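Local coordinates for lactose Operon Repressor (Escherichia coli, PDB 1JYE), which represses transcription of the lactose operon by binding operator DNA, a grip that inducer sugars loosen, at residues A72-S77 with Q291-L296; A82-A87 with A92-S97; A106-V111 with E137-N142; P144-D149 with L305-G310; L169-L174 with A199-Y204. The protein carries 1 engineered substitution. All blocks are in the same frame, centred on the assembly; numbering follows the deposited sequence.

Contact 1 of 5, residues A72-S77 with Q291-L296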
# COMPACT_ATOMS: atom_id res chain seq x y z
N ALA A 72 4.32 -5.29 1.52
CA ALA A 72 3.61 -5.31 0.25
C ALA A 72 2.13 -5.23 0.59
O ALA A 72 1.30 -4.89 -0.26
CB ALA A 72 3.92 -6.59 -0.51
N LEU A 73 1.81 -5.57 1.83
CA LEU A 73 0.44 -5.54 2.34
C LEU A 73 0.14 -4.12 2.81
O LEU A 73 0.99 -3.46 3.40
CB LEU A 73 0.28 -6.53 3.50
CG LEU A 73 0.48 -8.01 3.17
CD1 LEU A 73 0.63 -8.82 4.46
CD2 LEU A 73 -0.70 -8.51 2.35
N HIS A 74 -1.08 -3.65 2.55
CA HIS A 74 -1.47 -2.29 2.92
C HIS A 74 -1.39 -1.95 4.40
O HIS A 74 -0.71 -0.99 4.78
CB HIS A 74 -2.87 -1.99 2.39
CG HIS A 74 -3.38 -0.63 2.77
ND1 HIS A 74 -4.04 -0.39 3.96
CD2 HIS A 74 -3.30 0.56 2.14
CE1 HIS A 74 -4.35 0.89 4.04
NE2 HIS A 74 -3.91 1.49 2.94
N ALA A 75 -2.07 -2.72 5.25
CA ALA A 75 -2.07 -2.44 6.68
C ALA A 75 -0.66 -2.35 7.28
O ALA A 75 -0.31 -1.37 7.93
CB ALA A 75 -2.90 -3.48 7.42
N PRO A 76 0.18 -3.39 7.07
CA PRO A 76 1.53 -3.34 7.63
C PRO A 76 2.32 -2.11 7.17
O PRO A 76 3.00 -1.47 7.97
CB PRO A 76 2.15 -4.65 7.13
CG PRO A 76 0.97 -5.57 7.05
CD PRO A 76 -0.07 -4.68 6.41
N SER A 77 2.22 -1.77 5.89
CA SER A 77 2.96 -0.62 5.38
C SER A 77 2.48 0.70 6.01
O SER A 77 3.28 1.59 6.25
CB SER A 77 2.85 -0.54 3.85
OG SER A 77 1.51 -0.45 3.42
N GLN A 291 -9.69 1.73 10.88
CA GLN A 291 -8.61 1.32 11.78
C GLN A 291 -7.54 2.36 11.50
O GLN A 291 -6.94 2.38 10.43
CB GLN A 291 -8.06 -0.07 11.43
CG GLN A 291 -9.06 -1.20 11.58
CD GLN A 291 -8.38 -2.55 11.69
OE1 GLN A 291 -8.19 -3.07 12.79
NE2 GLN A 291 -7.98 -3.11 10.55
N ASP A 292 -7.30 3.24 12.47
CA ASP A 292 -6.31 4.31 12.32
C ASP A 292 -4.88 3.80 12.46
O ASP A 292 -4.26 3.91 13.52
CB ASP A 292 -6.60 5.40 13.35
CG ASP A 292 -5.89 6.70 13.04
OD1 ASP A 292 -6.30 7.74 13.59
OD2 ASP A 292 -4.92 6.69 12.25
N PHE A 293 -4.35 3.24 11.38
CA PHE A 293 -3.00 2.69 11.38
C PHE A 293 -1.93 3.71 11.74
O PHE A 293 -0.93 3.37 12.37
CB PHE A 293 -2.67 2.06 10.02
CG PHE A 293 -3.59 0.94 9.63
CD1 PHE A 293 -3.70 -0.19 10.43
CD2 PHE A 293 -4.35 1.02 8.47
CE1 PHE A 293 -4.57 -1.23 10.08
CE2 PHE A 293 -5.22 -0.01 8.11
CZ PHE A 293 -5.32 -1.14 8.92
N ARG A 294 -2.14 4.96 11.34
CA ARG A 294 -1.17 6.01 11.65
C ARG A 294 -1.10 6.17 13.16
O ARG A 294 -0.01 6.27 13.74
CB ARG A 294 -1.59 7.33 11.01
CG ARG A 294 -0.54 8.42 11.12
CD ARG A 294 -1.17 9.80 11.05
NE ARG A 294 -1.34 10.40 12.37
CZ ARG A 294 -2.11 9.90 13.33
NH1 ARG A 294 -2.80 8.78 13.14
NH2 ARG A 294 -2.19 10.52 14.50
N LEU A 295 -2.26 6.20 13.81
CA LEU A 295 -2.30 6.34 15.26
C LEU A 295 -1.61 5.16 15.93
O LEU A 295 -0.85 5.33 16.88
CB LEU A 295 -3.75 6.44 15.74
CG LEU A 295 -3.95 6.55 17.25
CD1 LEU A 295 -3.28 7.82 17.76
CD2 LEU A 295 -5.43 6.55 17.58
N LEU A 296 -1.87 3.95 15.43
CA LEU A 296 -1.25 2.76 16.00
C LEU A 296 0.27 2.81 15.90
O LEU A 296 0.97 2.57 16.89
CB LEU A 296 -1.77 1.50 15.28
CG LEU A 296 -1.13 0.18 15.71
CD1 LEU A 296 -1.41 -0.08 17.18
CD2 LEU A 296 -1.67 -0.95 14.85

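Contact 2 of 5, residues A82-A87 with A92-S97. Engineered in segment 82-87: L84 (natural residue Lys).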
# COMPACT_ATOMS: atom_id res chain seq x y z
N ALA A 82 4.04 4.98 9.87
CA ALA A 82 3.79 5.80 11.05
C ALA A 82 4.88 5.59 12.09
O ALA A 82 5.28 6.52 12.78
CB ALA A 82 2.43 5.45 11.64
N ILE A 83 5.36 4.35 12.21
CA ILE A 83 6.43 4.05 13.15
C ILE A 83 7.69 4.84 12.76
O ILE A 83 8.31 5.49 13.60
CB ILE A 83 6.77 2.54 13.14
CG1 ILE A 83 5.63 1.75 13.80
CG2 ILE A 83 8.10 2.30 13.87
CD1 ILE A 83 5.82 0.25 13.75
N LEU A 84 8.04 4.78 11.48
CA LEU A 84 9.23 5.49 11.00
C LEU A 84 9.10 6.99 11.17
O LEU A 84 10.07 7.67 11.49
CB LEU A 84 9.49 5.14 9.53
CG LEU A 84 9.78 3.67 9.23
CD1 LEU A 84 9.92 3.47 7.73
CD2 LEU A 84 11.05 3.24 9.96
N SER A 85 7.90 7.52 10.94
CA SER A 85 7.68 8.95 11.08
C SER A 85 7.88 9.40 12.52
O SER A 85 8.59 10.37 12.79
CB SER A 85 6.27 9.32 10.61
OG SER A 85 6.03 10.71 10.79
N ARG A 86 7.25 8.69 13.46
CA ARG A 86 7.35 9.04 14.87
C ARG A 86 8.76 8.82 15.41
O ARG A 86 9.25 9.60 16.23
CB ARG A 86 6.34 8.22 15.69
CG ARG A 86 6.25 8.63 17.15
CD ARG A 86 5.98 10.13 17.30
NE ARG A 86 5.73 10.50 18.69
CZ ARG A 86 5.80 11.75 19.16
NH1 ARG A 86 6.12 12.74 18.34
NH2 ARG A 86 5.55 11.99 20.44
N ALA A 87 9.42 7.77 14.94
CA ALA A 87 10.79 7.48 15.37
C ALA A 87 11.68 8.65 14.98
O ALA A 87 12.49 9.12 15.79
CB ALA A 87 11.28 6.19 14.73
N ALA A 92 15.01 8.58 16.88
CA ALA A 92 15.37 7.17 16.95
C ALA A 92 15.48 6.57 15.56
O ALA A 92 14.62 6.79 14.71
CB ALA A 92 14.33 6.41 17.76
N SER A 93 16.55 5.82 15.33
CA SER A 93 16.75 5.14 14.05
C SER A 93 16.03 3.81 14.16
O SER A 93 15.83 3.30 15.26
CB SER A 93 18.24 4.93 13.78
OG SER A 93 18.86 6.16 13.45
N VAL A 94 15.66 3.24 13.02
CA VAL A 94 14.92 1.99 13.02
C VAL A 94 15.46 0.92 12.08
O VAL A 94 15.64 1.15 10.88
CB VAL A 94 13.44 2.24 12.63
CG1 VAL A 94 12.63 0.97 12.79
CG2 VAL A 94 12.87 3.37 13.48
N VAL A 95 15.71 -0.26 12.64
CA VAL A 95 16.17 -1.40 11.85
C VAL A 95 14.89 -2.18 11.58
O VAL A 95 14.14 -2.49 12.50
CB VAL A 95 17.15 -2.29 12.64
CG1 VAL A 95 17.60 -3.47 11.77
CG2 VAL A 95 18.36 -1.47 13.09
N VAL A 96 14.62 -2.48 10.31
CA VAL A 96 13.41 -3.20 9.95
C VAL A 96 13.71 -4.56 9.34
O VAL A 96 14.49 -4.68 8.40
CB VAL A 96 12.57 -2.39 8.94
CG1 VAL A 96 11.25 -3.11 8.65
CG2 VAL A 96 12.31 -0.99 9.48
N SER A 97 13.07 -5.60 9.89
CA SER A 97 13.24 -6.96 9.40
C SER A 97 11.87 -7.47 8.97
O SER A 97 10.92 -7.45 9.76
CB SER A 97 13.81 -7.85 10.50
OG SER A 97 13.94 -9.20 10.06

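Contact 3 of 5, residues A106-V111 with E137-N142. Unlike the reference sequence in segment 106-111: T109 (reference Ala).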
# COMPACT_ATOMS: atom_id res chain seq x y z
N ALA A 106 10.04 -18.19 12.16
CA ALA A 106 10.47 -17.15 11.23
C ALA A 106 10.54 -15.82 11.97
O ALA A 106 11.44 -15.01 11.74
CB ALA A 106 9.50 -17.05 10.07
N CYS A 107 9.58 -15.59 12.87
CA CYS A 107 9.55 -14.35 13.64
C CYS A 107 10.68 -14.34 14.66
O CYS A 107 11.31 -13.31 14.89
CB CYS A 107 8.20 -14.20 14.35
SG CYS A 107 7.90 -12.53 14.99
N LYS A 108 10.95 -15.49 15.27
CA LYS A 108 12.03 -15.58 16.25
C LYS A 108 13.36 -15.26 15.58
O LYS A 108 14.23 -14.61 16.16
CB LYS A 108 12.08 -16.97 16.87
CG LYS A 108 10.92 -17.26 17.80
CD LYS A 108 10.98 -18.69 18.32
CE LYS A 108 9.90 -18.94 19.35
NZ LYS A 108 10.10 -18.07 20.54
N THR A 109 13.53 -15.73 14.35
CA THR A 109 14.76 -15.49 13.61
C THR A 109 14.91 -13.99 13.35
O THR A 109 16.00 -13.44 13.51
CB THR A 109 14.75 -16.25 12.26
OG1 THR A 109 14.76 -17.66 12.51
CG2 THR A 109 15.97 -15.87 11.42
N ALA A 110 13.82 -13.34 12.97
CA ALA A 110 13.84 -11.91 12.72
C ALA A 110 14.27 -11.17 13.98
O ALA A 110 15.11 -10.27 13.94
CB ALA A 110 12.47 -11.43 12.26
N VAL A 111 13.68 -11.56 15.11
CA VAL A 111 14.00 -10.94 16.39
C VAL A 111 15.48 -11.15 16.71
O VAL A 111 16.16 -10.23 17.18
CB VAL A 111 13.14 -11.52 17.53
CG1 VAL A 111 13.66 -11.05 18.87
CG2 VAL A 111 11.69 -11.07 17.35
N GLU A 137 8.32 -13.21 22.77
CA GLU A 137 8.70 -12.30 23.84
C GLU A 137 9.90 -12.86 24.60
O GLU A 137 10.81 -12.12 24.97
CB GLU A 137 7.53 -12.07 24.80
CG GLU A 137 7.85 -11.08 25.91
CD GLU A 137 6.78 -11.04 26.99
OE1 GLU A 137 6.52 -12.10 27.60
OE2 GLU A 137 6.20 -9.96 27.23
N ALA A 138 9.89 -14.16 24.84
CA ALA A 138 10.98 -14.80 25.56
C ALA A 138 12.28 -14.67 24.78
O ALA A 138 13.36 -14.53 25.37
CB ALA A 138 10.65 -16.28 25.80
N ALA A 139 12.18 -14.69 23.46
CA ALA A 139 13.36 -14.58 22.60
C ALA A 139 13.95 -13.18 22.53
O ALA A 139 15.05 -12.99 22.02
CB ALA A 139 13.01 -15.07 21.20
N CYS A 140 13.22 -12.18 23.03
CA CYS A 140 13.70 -10.81 22.98
C CYS A 140 14.80 -10.49 24.00
O CYS A 140 15.33 -9.38 24.03
CB CYS A 140 12.53 -9.84 23.14
SG CYS A 140 11.35 -9.94 21.77
N THR A 141 15.14 -11.47 24.83
CA THR A 141 16.18 -11.32 25.84
C THR A 141 16.09 -10.05 26.69
O THR A 141 16.98 -9.20 26.66
CB THR A 141 17.58 -11.36 25.19
OG1 THR A 141 17.78 -10.18 24.40
CG2 THR A 141 17.72 -12.58 24.29
N ASN A 142 15.00 -9.93 27.45
CA ASN A 142 14.79 -8.78 28.33
C ASN A 142 14.68 -7.41 27.65
O ASN A 142 14.38 -6.42 28.30
CB ASN A 142 15.89 -8.73 29.39
CG ASN A 142 15.78 -9.87 30.39
OD1 ASN A 142 16.62 -10.02 31.28
ND2 ASN A 142 14.73 -10.68 30.25

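Contact 4 of 5, residues P144-D149 with L305-G310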
# COMPACT_ATOMS: atom_id res chain seq x y z
N PRO A 144 12.85 -4.62 25.84
CA PRO A 144 11.41 -4.37 25.76
C PRO A 144 10.82 -4.71 24.39
O PRO A 144 11.40 -4.36 23.36
CB PRO A 144 11.29 -2.88 26.11
CG PRO A 144 12.62 -2.33 25.69
CD PRO A 144 13.58 -3.38 26.16
N ALA A 145 9.68 -5.39 24.39
CA ALA A 145 9.02 -5.79 23.15
C ALA A 145 7.54 -5.43 23.19
O ALA A 145 6.84 -5.72 24.16
CB ALA A 145 9.19 -7.28 22.92
N LEU A 146 7.06 -4.82 22.11
CA LEU A 146 5.67 -4.41 22.00
C LEU A 146 5.05 -5.08 20.78
O LEU A 146 5.57 -4.97 19.67
CB LEU A 146 5.61 -2.89 21.87
CG LEU A 146 4.24 -2.21 21.82
CD1 LEU A 146 3.50 -2.40 23.15
CD2 LEU A 146 4.43 -0.73 21.54
N PHE A 147 3.93 -5.78 20.99
CA PHE A 147 3.25 -6.49 19.90
C PHE A 147 2.04 -5.73 19.36
O PHE A 147 1.23 -5.22 20.13
CB PHE A 147 2.81 -7.88 20.39
CG PHE A 147 3.95 -8.78 20.79
CD1 PHE A 147 4.65 -8.55 21.97
CD2 PHE A 147 4.31 -9.85 19.99
CE1 PHE A 147 5.71 -9.39 22.35
CE2 PHE A 147 5.36 -10.70 20.35
CZ PHE A 147 6.07 -10.46 21.54
N LEU A 148 1.92 -5.69 18.04
CA LEU A 148 0.81 -4.98 17.40
C LEU A 148 -0.19 -5.87 16.66
O LEU A 148 -1.19 -5.37 16.13
CB LEU A 148 1.37 -3.93 16.43
CG LEU A 148 2.42 -2.97 16.98
CD1 LEU A 148 2.80 -1.95 15.91
CD2 LEU A 148 1.87 -2.26 18.22
N ASP A 149 0.05 -7.18 16.63
CA ASP A 149 -0.86 -8.09 15.93
C ASP A 149 -1.02 -9.37 16.73
O ASP A 149 -0.51 -10.43 16.36
CB ASP A 149 -0.32 -8.42 14.54
CG ASP A 149 -1.38 -8.97 13.61
OD1 ASP A 149 -2.49 -9.32 14.09
OD2 ASP A 149 -1.11 -9.07 12.39
N LEU A 305 9.32 3.48 23.73
CA LEU A 305 10.31 4.31 24.40
C LEU A 305 9.98 4.46 25.88
O LEU A 305 10.88 4.49 26.72
CB LEU A 305 10.42 5.67 23.71
CG LEU A 305 10.87 5.58 22.24
CD1 LEU A 305 11.15 6.98 21.71
CD2 LEU A 305 12.12 4.72 22.12
N GLN A 306 8.69 4.56 26.21
CA GLN A 306 8.29 4.68 27.61
C GLN A 306 8.64 3.38 28.32
O GLN A 306 9.13 3.39 29.45
CB GLN A 306 6.79 4.95 27.72
CG GLN A 306 6.35 6.27 27.11
CD GLN A 306 6.40 7.42 28.08
OE1 GLN A 306 7.33 7.54 28.88
NE2 GLN A 306 5.40 8.29 28.02
N LEU A 307 8.39 2.26 27.65
CA LEU A 307 8.70 0.95 28.22
C LEU A 307 10.20 0.83 28.47
O LEU A 307 10.62 0.30 29.51
CB LEU A 307 8.25 -0.17 27.28
CG LEU A 307 6.74 -0.42 27.22
CD1 LEU A 307 6.42 -1.35 26.06
CD2 LEU A 307 6.27 -1.02 28.54
N SER A 308 11.00 1.31 27.53
CA SER A 308 12.45 1.24 27.65
C SER A 308 12.98 2.08 28.81
O SER A 308 14.07 1.82 29.32
CB SER A 308 13.13 1.68 26.34
OG SER A 308 12.97 3.07 26.11
N GLN A 309 12.21 3.08 29.22
CA GLN A 309 12.61 3.94 30.33
C GLN A 309 11.88 3.58 31.62
O GLN A 309 12.03 4.26 32.64
CB GLN A 309 12.35 5.41 29.97
CG GLN A 309 13.16 5.91 28.79
CD GLN A 309 12.98 7.40 28.54
OE1 GLN A 309 13.54 7.96 27.60
NE2 GLN A 309 12.19 8.04 29.39
N GLY A 310 11.08 2.52 31.57
CA GLY A 310 10.34 2.08 32.74
C GLY A 310 9.30 3.07 33.23
O GLY A 310 9.05 3.17 34.44

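Contact 5 of 5, residues L169-L174 with A199-Y204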
# COMPACT_ATOMS: atom_id res chain seq x y z
N LEU A 169 -19.93 -3.42 15.03
CA LEU A 169 -20.37 -2.30 14.20
C LEU A 169 -20.85 -2.76 12.83
O LEU A 169 -21.90 -2.32 12.36
CB LEU A 169 -19.24 -1.28 14.03
CG LEU A 169 -18.97 -0.35 15.21
CD1 LEU A 169 -17.67 0.41 14.99
CD2 LEU A 169 -20.14 0.61 15.38
N GLY A 170 -20.09 -3.65 12.20
CA GLY A 170 -20.47 -4.15 10.89
C GLY A 170 -21.76 -4.95 10.94
O GLY A 170 -22.65 -4.75 10.13
N VAL A 171 -21.85 -5.87 11.90
CA VAL A 171 -23.05 -6.69 12.03
C VAL A 171 -24.28 -5.84 12.37
O VAL A 171 -25.31 -5.97 11.72
CB VAL A 171 -22.87 -7.76 13.13
CG1 VAL A 171 -24.20 -8.46 13.40
CG2 VAL A 171 -21.83 -8.78 12.69
N GLU A 172 -24.16 -4.99 13.38
CA GLU A 172 -25.30 -4.17 13.78
C GLU A 172 -25.76 -3.21 12.69
O GLU A 172 -26.95 -2.92 12.59
CB GLU A 172 -24.97 -3.41 15.08
CG GLU A 172 -24.92 -4.36 16.27
CD GLU A 172 -24.74 -3.66 17.61
OE1 GLU A 172 -24.83 -4.36 18.64
OE2 GLU A 172 -24.50 -2.44 17.64
N HIS A 173 -24.83 -2.74 11.87
CA HIS A 173 -25.18 -1.83 10.78
C HIS A 173 -26.08 -2.56 9.78
O HIS A 173 -27.13 -2.05 9.39
CB HIS A 173 -23.90 -1.35 10.08
CG HIS A 173 -24.16 -0.43 8.92
ND1 HIS A 173 -24.88 0.73 9.03
CD2 HIS A 173 -23.76 -0.51 7.62
CE1 HIS A 173 -24.93 1.34 7.86
NE2 HIS A 173 -24.26 0.61 6.99
N LEU A 174 -25.68 -3.77 9.38
CA LEU A 174 -26.45 -4.57 8.44
C LEU A 174 -27.78 -5.01 9.03
O LEU A 174 -28.81 -4.98 8.35
CB LEU A 174 -25.64 -5.79 8.00
CG LEU A 174 -24.39 -5.46 7.18
CD1 LEU A 174 -23.63 -6.72 6.84
CD2 LEU A 174 -24.80 -4.72 5.91
N ALA A 199 -14.37 -14.59 14.26
CA ALA A 199 -15.04 -15.02 15.49
C ALA A 199 -16.01 -13.94 15.95
O ALA A 199 -17.11 -14.24 16.44
CB ALA A 199 -14.01 -15.30 16.58
N GLY A 200 -15.60 -12.69 15.81
CA GLY A 200 -16.44 -11.57 16.20
C GLY A 200 -17.71 -11.49 15.37
O GLY A 200 -18.79 -11.29 15.93
N TRP A 201 -17.59 -11.64 14.05
CA TRP A 201 -18.77 -11.59 13.21
C TRP A 201 -19.76 -12.65 13.66
O TRP A 201 -20.95 -12.38 13.79
CB TRP A 201 -18.44 -11.84 11.74
CG TRP A 201 -17.76 -10.70 11.08
CD1 TRP A 201 -17.90 -9.38 11.37
CD2 TRP A 201 -16.90 -10.77 9.94
NE1 TRP A 201 -17.17 -8.61 10.49
CE2 TRP A 201 -16.55 -9.45 9.60
CE3 TRP A 201 -16.38 -11.83 9.18
CZ2 TRP A 201 -15.70 -9.15 8.53
CZ3 TRP A 201 -15.54 -11.53 8.11
CH2 TRP A 201 -15.21 -10.20 7.80
N HIS A 202 -19.27 -13.86 13.89
CA HIS A 202 -20.15 -14.95 14.32
C HIS A 202 -20.80 -14.65 15.66
O HIS A 202 -21.97 -14.94 15.85
CB HIS A 202 -19.37 -16.26 14.39
CG HIS A 202 -19.18 -16.92 13.06
ND1 HIS A 202 -20.24 -17.39 12.31
CD2 HIS A 202 -18.06 -17.18 12.34
CE1 HIS A 202 -19.78 -17.92 11.19
NE2 HIS A 202 -18.46 -17.81 11.18
N LYS A 203 -20.03 -14.07 16.57
CA LYS A 203 -20.55 -13.73 17.89
C LYS A 203 -21.74 -12.78 17.80
O LYS A 203 -22.81 -13.04 18.35
CB LYS A 203 -19.46 -13.10 18.75
CG LYS A 203 -19.96 -12.58 20.10
CD LYS A 203 -18.83 -11.93 20.90
CE LYS A 203 -19.37 -11.25 22.15
NZ LYS A 203 -18.28 -10.62 22.95
N TYR A 204 -21.56 -11.67 17.09
CA TYR A 204 -22.64 -10.70 16.98
C TYR A 204 -23.79 -11.13 16.07
O TYR A 204 -24.94 -10.75 16.32
CB TYR A 204 -22.06 -9.34 16.59
CG TYR A 204 -21.19 -8.81 17.71
CD1 TYR A 204 -21.78 -8.35 18.90
CD2 TYR A 204 -19.80 -8.87 17.64
CE1 TYR A 204 -21.00 -7.97 19.99
CE2 TYR A 204 -19.01 -8.49 18.73
CZ TYR A 204 -19.62 -8.05 19.90
OH TYR A 204 -18.85 -7.71 20.99

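Contact 1 of 5, residues A72-S77 with Q291-L296
One residue ahead of F293, whose ring meets A75 and H74, the carboxylate oxygen D292 OD2 is gripped twice. L295 N gives it a hydrogen bond of 3.1 Å, arriving from above the carboxylate plane, 70° out of it, while R294 NH1 forms a salt bridge to D292 OD2 at 3.1 Å. D292 is thus the N-cap of helix 293-308, holding the first turn from which F293 projects. With CG opposite the carbonyl carbon and beside the backbone N (chi1 -60°), the phenyl ring reaches the start of helix 74-89. A75 lies over one face: its CA sits 4.2 Å from the ring centroid, 13° off the normal, a CH-pi contact, and A75 CB touches F293 CZ at 3.7 Å. On the opposite face lies Q291 O, 3.5 Å above the ring plane and shifted toward the rim. This brings together the first turns of two helices in a periplasmic-binding-protein-like core. Q291 NE2 bonds both D274 and a glycerol, probably from the crystallisation liquor, that may mark a pocket. H74 adds a looser touch, its CE1 4.3 Å from F293 CE2, which lies at the imidazole edge, near the plane of that ring. Behind A75, the loop reaches the dimer partner, A72 O accepting a hydrogen bond from Q78 NE2 of the second subunit.

Contact 2 of 5, residues A82-A87 with A92-S97
L84, an engineered leucine where the natural chain has lysine, makes the first reach from the helix to V94 and V96. Its CG lies opposite the carbonyl carbon (chi1 -62°), and the branch that does the touching is CD2. That methyl sits on the fork of V94, with L84 CD2 to V94 CB at 3.7 Å and both V94 methyls also close, the two side chains crossing obliquely. Further along the strand the same methyl only grazes V96, L84 CD2 to V96 CG2 being 4.4 Å. L84 also packs on L71 of the second subunit, so this apolar side chain serves the dimer interface as well. The helix and the strand belong to a beta-alpha-beta unit: strand 63-68 leads into helix 74-89, which returns to strand 93-98 alongside the first. The segment axes approach to 8.5 Å and run nearly antiparallel, at 154°. On the helix's flank toward helix 293-308, R86 NE forms a salt bridge with D302 OD1. At A87 the two segments come closest. Its CB presses on V94 CG2 at 3.5 Å, tighter than usual for two carbons, and its carbonyl takes the hydrogen bond that closes the connection, A92 N to A87 O at 2.8 Å. The N-H points almost straight at the oxygen, 173°, though the donor stands above the carbonyl plane. V94 and V96 carry the sheet edge to the second subunit through backbone hydrogen bonds.

Contact 3 of 5, residues A106-V111 with E137-N142
At V111 the first torsion, 169°, sets CG1 anti to the backbone N, and at C140 a chi1 of -65° turns SG opposite its carbonyl carbon; the methyl and the sulfur thereby meet. V111 CG1 to C140 SG measures 3.9 Å, an apolar touch, and the same methyl rests near a backbone oxygen, V111 CG1 to A139 O being 4.0 Å. One turn earlier K108 runs out extended and bends only at its last torsion, bringing its NZ alongside the methyl of A139 (K108 NZ to A139 CB 4.2 Å). This is a contact of an ammonium group with a carbon and no polar bond. Past C140 the chain leaves helical phi/psi at T141, with positive phi, and T141 OG1 donates to C140 O at 2.6 Å. No hydrogen bond crosses between the segments, so the two segments are joined here by van der Waals contact. Both lie on the same face of the N-terminal parallel sheet, where L122 of strand 122-125 packs against V111 and C140. V136 of helix 130-139 also touches V111, and A145 of strand 145-147 meets C140.

Contact 4 of 5, residues P144-D149 with L305-G310
P144, just ahead of the strand, and L146 within it both point toward the helix, with A145 facing the other way, and L307 comes up from the helix to meet both. The proline ring lies near the base of the leucine: P144 CB to L307 CB is 4.2 Å. L307 then stretches along the strand, with CG opposite its carbonyl carbon (chi1 -74°), so that one methyl reaches the next inward-facing residue. There the two leucines meet methyl to methyl, L307 CD1 to L146 CD1 at 4.3 Å, a loose approach. The far corner of the proline ring, P144 CG, rests on the backbone side of S308, 4.1 Å from S308 CA and equally far from S308 CB. The serine hydroxyl takes no part in that touch. Its chi1 of 70° puts OG between the backbone N and the carbonyl carbon, from where it donates back to the preceding turn, S308 OG to L305 O at 2.6 Å, tilted 29° from the carbonyl plane. The helix ends just beyond in a Schellman motif, with G310 at positive phi and G310 N bonded to L307 O at 3.1 Å. Strand 145-147 pairs with 122-125 in the N-terminal parallel sheet, the F147 backbone bonds on to N157 and I159, and helix 293-308 lies across the face to which L146 points. Earlier in that helix, S300 and R303 also touch L146, and I159 of strand 158-161 flanks it.

Contact 5 of 5, residues L169-L174 with A199-Y204
The indole of W201 receives a methyl of V171 at an oblique approach, V171 CG2 standing 4.2 Å from W201 CD1, whereas the phenol ring of Y204 leads away and offers V171 only its base. This joins helices 163-177 and 192-207, which pack side by side on the parallel sheet of the C-terminal subdomain in a periplasmic-binding-protein-like fold. V171 carries the contact from helix 163-177. With chi1 at 171°, CG2 is directed to the W201 side, where it also lies 3.9 Å from W201 O, and CG1 to the main-chain carbonyl of Y204. The side chains of V171 and Y204 cross at about a right angle, V171 CB to Y204 CB being 3.9 Å. Shortening V171 to an alanine would probably open a gap beside the W201 indole and the Y204 CB, leaving the helices less firmly pressed together. From the sheet below, L243 of strand 241-244 touches both V171 and W201. The polar end of Y204 is held elsewhere, its OH hydrogen-bonded to E164 OE2. Last comes V171 CG1, which lies 3.8 Å from Y204 O, the same carbonyl oxygen that N208 ND2 bonds.

Contacts 1 to 4 build the N-terminal subdomain, and contact 5 stands apart in the C-terminal one, its centre about 35 Å from those of contacts 2 and 3. Helix 293-308 starts in contact 1 and ends in contact 4, about 18 Å apart between centres. These two contacts alternate along the chain, so this late helix closes the N-terminal subdomain over elements from the start of the core. Helix 74-89 runs through contacts 1 and 2, both of which touch the second subunit. Contacts 2, 3 and 4 work on the same parallel sheet, with the helices of contact 3 on the face opposite helices 74-89 and 293-308. Contacts 2, 3 and 5 follow one another within the span bridged by contact 1.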